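Local coordinates for acetyl-CoA acetyltransferase (Mycobacterium smegmatis, PDB 4EGV), which adopts the thiolase fold as a monomer and probably has acyltransferase activity, at residues P192-N200 with M254-L262. Residues are numbered along the deposited sequence; the frame is centred on the assembly and turned at random.
Sequences PVQYGLLEN and MIVDPYPRL
Val256 is the first residue of 254-262 to meet the helix: its CG1, set anti to the backbone N and turned to the helix, lies 3.6 Å from Val193 CA and also touches the carbonyl oxygen of Pro192. At Asp257 the chain passes Gly196, whose CA stands 3.4 Å from Asp257 O; with an angle of 121° at the hydrogen this is a bent CA-H...O contact. Strand 453-463, within the region of the family's additional C-terminal domain, flanks this point: Thr461 packs against Val256 and hydrogen-bonds Asp257 O, and Val462 pairs with Asp257 by backbone, so the chain here sits between that strand and helix 191-206. The Asp257 carboxylate and the Asn200 amide adjoin, ND2 to OD2 being 3.6 Å; Tyr464 bonds Asp257 OD1, and the Tyr460 carbonyl takes Asn200 ND2. A backbone bond from Tyr259 N to Val256 O closes a type VIa beta turn with cis-Pro258 at its third position, joining two short, weakly bonded strands. Pro258 CG rests 4.0 Å from Glu199 CG, while its CD sits over the centre of one face of the Tyr259 ring, 3.8 Å above the plane. Pro192 O and Glu199 OE2 lie at the edge of that ring, in its plane, and the Tyr259 OH donates to Glu199 OE2 at 2.7 Å, using the anti lone pair of that oxygen. Carboxylate and ring planes are 86° apart. Glu199 extends from the helix with CG anti to its backbone N (chi1 -155°) and then bends at chi2, and its OE1 bonds to Tyr213 OH. Two tyrosine hydroxyls therefore hold one buried carboxylate, one at each oxygen, an arrangement that would be expected to stabilise its negative charge while fixing the turn to helix 191-206.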
ATOM      1  N   PRO A 192     -10.667   7.071   1.904  1.00 47.05           N
ATOM      2  CA  PRO A 192     -10.193   8.422   2.138  1.00 45.75           C
ATOM      3  C   PRO A 192     -10.598   9.079   3.432  1.00 44.21           C
ATOM      4  O   PRO A 192      -9.803   9.751   4.013  1.00 43.36           O
ATOM      5  CB  PRO A 192     -10.834   9.177   0.994  1.00 45.81           C
ATOM      6  CG  PRO A 192     -10.918   8.237   0.003  1.00 46.35           C
ATOM      7  CD  PRO A 192     -11.358   7.017   0.629  1.00 47.10           C
ATOM      8  N   VAL A 193     -11.847   8.928   3.809  1.00 42.74           N
ATOM      9  CA  VAL A 193     -12.334   9.418   5.057  1.00 41.27           C
ATOM     10  C   VAL A 193     -11.560   8.801   6.278  1.00 39.86           C
ATOM     11  O   VAL A 193     -11.302   9.462   7.289  1.00 38.60           O
ATOM     12  CB  VAL A 193     -13.869   9.242   5.099  1.00 41.49           C
ATOM     13  CG1 VAL A 193     -14.261   7.873   5.595  1.00 42.42           C
ATOM     14  CG2 VAL A 193     -14.476  10.266   5.993  1.00 42.14           C
ATOM     15  N   GLN A 194     -11.168   7.544   6.152  1.00 39.15           N
ATOM     16  CA  GLN A 194     -10.476   6.840   7.226  1.00 38.82           C
ATOM     17  C   GLN A 194      -9.020   7.195   7.320  1.00 37.93           C
ATOM     18  O   GLN A 194      -8.483   7.245   8.409  1.00 37.40           O
ATOM     19  CB  GLN A 194     -10.614   5.343   7.044  1.00 39.07           C
ATOM     20  CG  GLN A 194     -11.454   4.717   8.112  1.00 41.81           C
ATOM     21  CD  GLN A 194     -12.104   3.431   7.679  1.00 44.35           C
ATOM     22  OE1 GLN A 194     -12.747   3.361   6.621  1.00 45.13           O
ATOM     23  NE2 GLN A 194     -11.941   2.389   8.501  1.00 43.27           N
ATOM     24  N   TYR A 195      -8.394   7.433   6.169  1.00 37.08           N
ATOM     25  CA  TYR A 195      -7.054   7.942   6.100  1.00 36.65           C
ATOM     26  C   TYR A 195      -6.935   9.366   6.579  1.00 36.36           C
ATOM     27  O   TYR A 195      -5.870   9.764   7.031  1.00 36.09           O
ATOM     28  CB  TYR A 195      -6.486   7.811   4.690  1.00 36.96           C
ATOM     29  CG  TYR A 195      -5.778   6.489   4.476  1.00 38.13           C
ATOM     30  CD1 TYR A 195      -4.510   6.242   5.022  1.00 38.87           C
ATOM     31  CD2 TYR A 195      -6.399   5.465   3.766  1.00 40.55           C
ATOM     32  CE1 TYR A 195      -3.884   5.019   4.830  1.00 40.07           C
ATOM     33  CE2 TYR A 195      -5.778   4.238   3.565  1.00 40.34           C
ATOM     34  CZ  TYR A 195      -4.531   4.025   4.090  1.00 40.71           C
ATOM     35  OH  TYR A 195      -3.950   2.818   3.905  1.00 41.81           O
ATOM     36  N   GLY A 196      -8.025  10.120   6.467  1.00 35.88           N
ATOM     37  CA  GLY A 196      -8.099  11.461   6.972  1.00 35.41           C
ATOM     38  C   GLY A 196      -7.899  11.491   8.458  1.00 35.28           C
ATOM     39  O   GLY A 196      -7.198  12.371   8.971  1.00 35.43           O
ATOM     40  N   LEU A 197      -8.522  10.542   9.149  1.00 35.00           N
ATOM     41  CA  LEU A 197      -8.420  10.443  10.602  1.00 35.31           C
ATOM     42  C   LEU A 197      -6.982  10.140  11.076  1.00 35.68           C
ATOM     43  O   LEU A 197      -6.509  10.653  12.086  1.00 35.78           O
ATOM     44  CB  LEU A 197      -9.381   9.378  11.129  1.00 34.87           C
ATOM     45  CG  LEU A 197     -10.864   9.742  11.141  1.00 33.54           C
ATOM     46  CD1 LEU A 197     -11.788   8.566  11.067  1.00 31.11           C
ATOM     47  CD2 LEU A 197     -11.206  10.658  12.266  1.00 31.05           C
ATOM     48  N   LEU A 198      -6.290   9.283  10.342  1.00 35.82           N
ATOM     49  CA  LEU A 198      -4.935   8.874  10.657  1.00 35.92           C
ATOM     50  C   LEU A 198      -3.969   9.979  10.437  1.00 36.31           C
ATOM     51  O   LEU A 198      -3.068  10.170  11.173  1.00 36.21           O
ATOM     52  CB  LEU A 198      -4.505   7.700   9.770  1.00 35.60           C
ATOM     53  CG  LEU A 198      -4.672   6.242  10.198  1.00 35.02           C
ATOM     54  CD1 LEU A 198      -5.975   5.975  10.775  1.00 33.90           C
ATOM     55  CD2 LEU A 198      -4.401   5.327   9.105  1.00 34.12           C
ATOM     56  N   GLU A 199      -4.168  10.673   9.351  1.00 36.63           N
ATOM     57  CA  GLU A 199      -3.421  11.828   8.999  1.00 37.06           C
ATOM     58  C   GLU A 199      -3.600  12.997   9.945  1.00 37.57           C
ATOM     59  O   GLU A 199      -2.671  13.668  10.175  1.00 37.40           O
ATOM     60  CB  GLU A 199      -3.785  12.197   7.593  1.00 36.97           C
ATOM     61  CG  GLU A 199      -2.755  12.946   6.869  1.00 38.01           C
ATOM     62  CD  GLU A 199      -1.813  12.108   6.076  1.00 38.75           C
ATOM     63  OE1 GLU A 199      -0.626  12.228   6.303  1.00 40.26           O
ATOM     64  OE2 GLU A 199      -2.230  11.389   5.194  1.00 39.80           O
ATOM     65  N   ASN A 200      -4.780  13.204  10.518  1.00 38.26           N
ATOM     66  CA  ASN A 200      -4.985  14.251  11.482  1.00 38.84           C
ATOM     67  C   ASN A 200      -4.513  13.841  12.857  1.00 39.40           C
ATOM     68  O   ASN A 200      -4.140  14.647  13.649  1.00 39.70           O
ATOM     69  CB  ASN A 200      -6.435  14.682  11.497  1.00 38.62           C
ATOM     70  CG  ASN A 200      -6.760  15.615  10.418  1.00 37.99           C
ATOM     71  OD1 ASN A 200      -5.960  16.375  10.013  1.00 37.77           O
ATOM     72  ND2 ASN A 200      -7.940  15.549   9.947  1.00 36.83           N
HETATM   73  N   MSE A 254     -11.139  21.112  -1.528  1.00 50.87           N
HETATM   74  CA  MSE A 254     -11.181  20.226  -0.380  1.00 50.45           C
HETATM   75  C   MSE A 254     -12.223  19.116  -0.590  1.00 49.06           C
HETATM   76  O   MSE A 254     -13.373  19.411  -0.835  1.00 48.61           O
HETATM   77  CB  MSE A 254     -11.479  21.042   0.895  1.00 51.08           C
HETATM   78  CG  MSE A 254     -10.314  21.900   1.402  1.00 53.53           C
HETATM   79 SE   MSE A 254      -8.648  20.846   1.846  1.00 60.86          SE
HETATM   80  CE  MSE A 254      -9.142  20.181   3.640  1.00 58.64           C
ATOM     81  N   ILE A 255     -11.793  17.856  -0.509  1.00 47.76           N
ATOM     82  CA  ILE A 255     -12.670  16.668  -0.616  1.00 46.67           C
ATOM     83  C   ILE A 255     -12.998  16.082   0.758  1.00 44.93           C
ATOM     84  O   ILE A 255     -14.123  16.079   1.183  1.00 44.20           O
ATOM     85  CB  ILE A 255     -12.005  15.539  -1.476  1.00 47.12           C
ATOM     86  CG1 ILE A 255     -11.723  16.021  -2.894  1.00 48.26           C
ATOM     87  CG2 ILE A 255     -12.877  14.246  -1.544  1.00 47.63           C
ATOM     88  CD1 ILE A 255     -12.898  15.867  -3.894  1.00 49.34           C
ATOM     89  N   VAL A 256     -11.982  15.551   1.412  1.00 43.72           N
ATOM     90  CA  VAL A 256     -12.090  14.990   2.740  1.00 42.80           C
ATOM     91  C   VAL A 256     -10.872  15.515   3.524  1.00 42.21           C
ATOM     92  O   VAL A 256      -9.768  15.483   3.013  1.00 41.26           O
ATOM     93  CB  VAL A 256     -12.153  13.431   2.672  1.00 42.72           C
ATOM     94  CG1 VAL A 256     -11.789  12.818   3.975  1.00 41.85           C
ATOM     95  CG2 VAL A 256     -13.541  12.941   2.214  1.00 41.76           C
ATOM     96  N   ASP A 257     -11.098  16.042   4.729  1.00 41.81           N
ATOM     97  CA  ASP A 257     -10.044  16.661   5.505  1.00 42.02           C
ATOM     98  C   ASP A 257      -8.995  15.632   5.873  1.00 41.92           C
ATOM     99  O   ASP A 257      -9.310  14.613   6.471  1.00 41.48           O
ATOM    100  CB  ASP A 257     -10.579  17.339   6.765  1.00 42.41           C
ATOM    101  CG  ASP A 257      -9.749  18.577   7.168  1.00 44.40           C
ATOM    102  OD1 ASP A 257     -10.038  19.680   6.642  1.00 46.38           O
ATOM    103  OD2 ASP A 257      -8.827  18.457   8.012  1.00 44.62           O
ATOM    104  N   PRO A 258      -7.720  15.929   5.595  1.00 41.89           N
ATOM    105  CA  PRO A 258      -7.150  17.215   5.235  1.00 41.85           C
ATOM    106  C   PRO A 258      -6.755  17.383   3.786  1.00 41.79           C
ATOM    107  O   PRO A 258      -5.989  18.308   3.483  1.00 41.76           O
ATOM    108  CB  PRO A 258      -5.885  17.258   6.093  1.00 41.71           C
ATOM    109  CG  PRO A 258      -5.454  15.864   6.165  1.00 42.12           C
ATOM    110  CD  PRO A 258      -6.665  14.972   5.916  1.00 42.17           C
ATOM    111  N   TYR A 259      -7.262  16.513   2.908  1.00 41.99           N
ATOM    112  CA  TYR A 259      -6.798  16.442   1.509  1.00 42.03           C
ATOM    113  C   TYR A 259      -7.560  17.261   0.473  1.00 42.50           C
ATOM    114  O   TYR A 259      -8.784  17.170   0.363  1.00 41.72           O
ATOM    115  CB  TYR A 259      -6.785  15.024   0.984  1.00 41.42           C
ATOM    116  CG  TYR A 259      -6.255  13.995   1.915  1.00 40.58           C
ATOM    117  CD1 TYR A 259      -4.881  13.898   2.170  1.00 38.46           C
ATOM    118  CD2 TYR A 259      -7.126  13.068   2.519  1.00 39.46           C
ATOM    119  CE1 TYR A 259      -4.378  12.924   3.020  1.00 37.03           C
ATOM    120  CE2 TYR A 259      -6.644  12.105   3.373  1.00 37.92           C
ATOM    121  CZ  TYR A 259      -5.268  12.037   3.617  1.00 38.23           C
ATOM    122  OH  TYR A 259      -4.800  11.062   4.440  1.00 38.02           O
ATOM    123  N   PRO A 260      -6.809  18.060  -0.302  1.00 43.48           N
ATOM    124  CA  PRO A 260      -7.333  18.691  -1.511  1.00 44.01           C
ATOM    125  C   PRO A 260      -7.408  17.688  -2.633  1.00 44.84           C
ATOM    126  O   PRO A 260      -6.652  16.734  -2.652  1.00 44.01           O
ATOM    127  CB  PRO A 260      -6.317  19.778  -1.832  1.00 43.78           C
ATOM    128  CG  PRO A 260      -5.203  19.639  -0.840  1.00 43.39           C
ATOM    129  CD  PRO A 260      -5.418  18.462   0.003  1.00 43.10           C
ATOM    130  N   ARG A 261      -8.333  17.914  -3.555  1.00 46.61           N
ATOM    131  CA  ARG A 261      -8.551  17.024  -4.688  1.00 48.95           C
ATOM    132  C   ARG A 261      -7.312  16.525  -5.433  1.00 49.71           C
ATOM    133  O   ARG A 261      -7.279  15.379  -5.753  1.00 49.77           O
ATOM    134  CB  ARG A 261      -9.510  17.642  -5.690  1.00 49.09           C
ATOM    135  CG  ARG A 261     -10.292  16.618  -6.462  1.00 52.39           C
ATOM    136  CD  ARG A 261     -11.031  17.237  -7.635  1.00 56.96           C
ATOM    137  NE  ARG A 261     -10.599  16.649  -8.890  1.00 60.85           N
ATOM    138  CZ  ARG A 261      -9.695  17.141  -9.743  1.00 63.34           C
ATOM    139  NH1 ARG A 261      -9.059  18.291  -9.535  1.00 63.75           N
ATOM    140  NH2 ARG A 261      -9.420  16.450 -10.841  1.00 63.24           N
ATOM    141  N   LEU A 262      -6.317  17.362  -5.741  1.00 51.18           N
ATOM    142  CA  LEU A 262      -5.192  16.916  -6.587  1.00 52.55           C
ATOM    143  C   LEU A 262      -4.303  15.893  -5.918  1.00 53.92           C
ATOM    144  O   LEU A 262      -3.517  15.223  -6.567  1.00 53.89           O
ATOM    145  CB  LEU A 262      -4.346  18.078  -7.089  1.00 52.09           C
ATOM    146  CG  LEU A 262      -5.010  18.971  -8.124  1.00 52.11           C
ATOM    147  CD1 LEU A 262      -4.019  19.980  -8.603  1.00 51.04           C
ATOM    148  CD2 LEU A 262      -5.548  18.165  -9.294  1.00 52.63           C
TER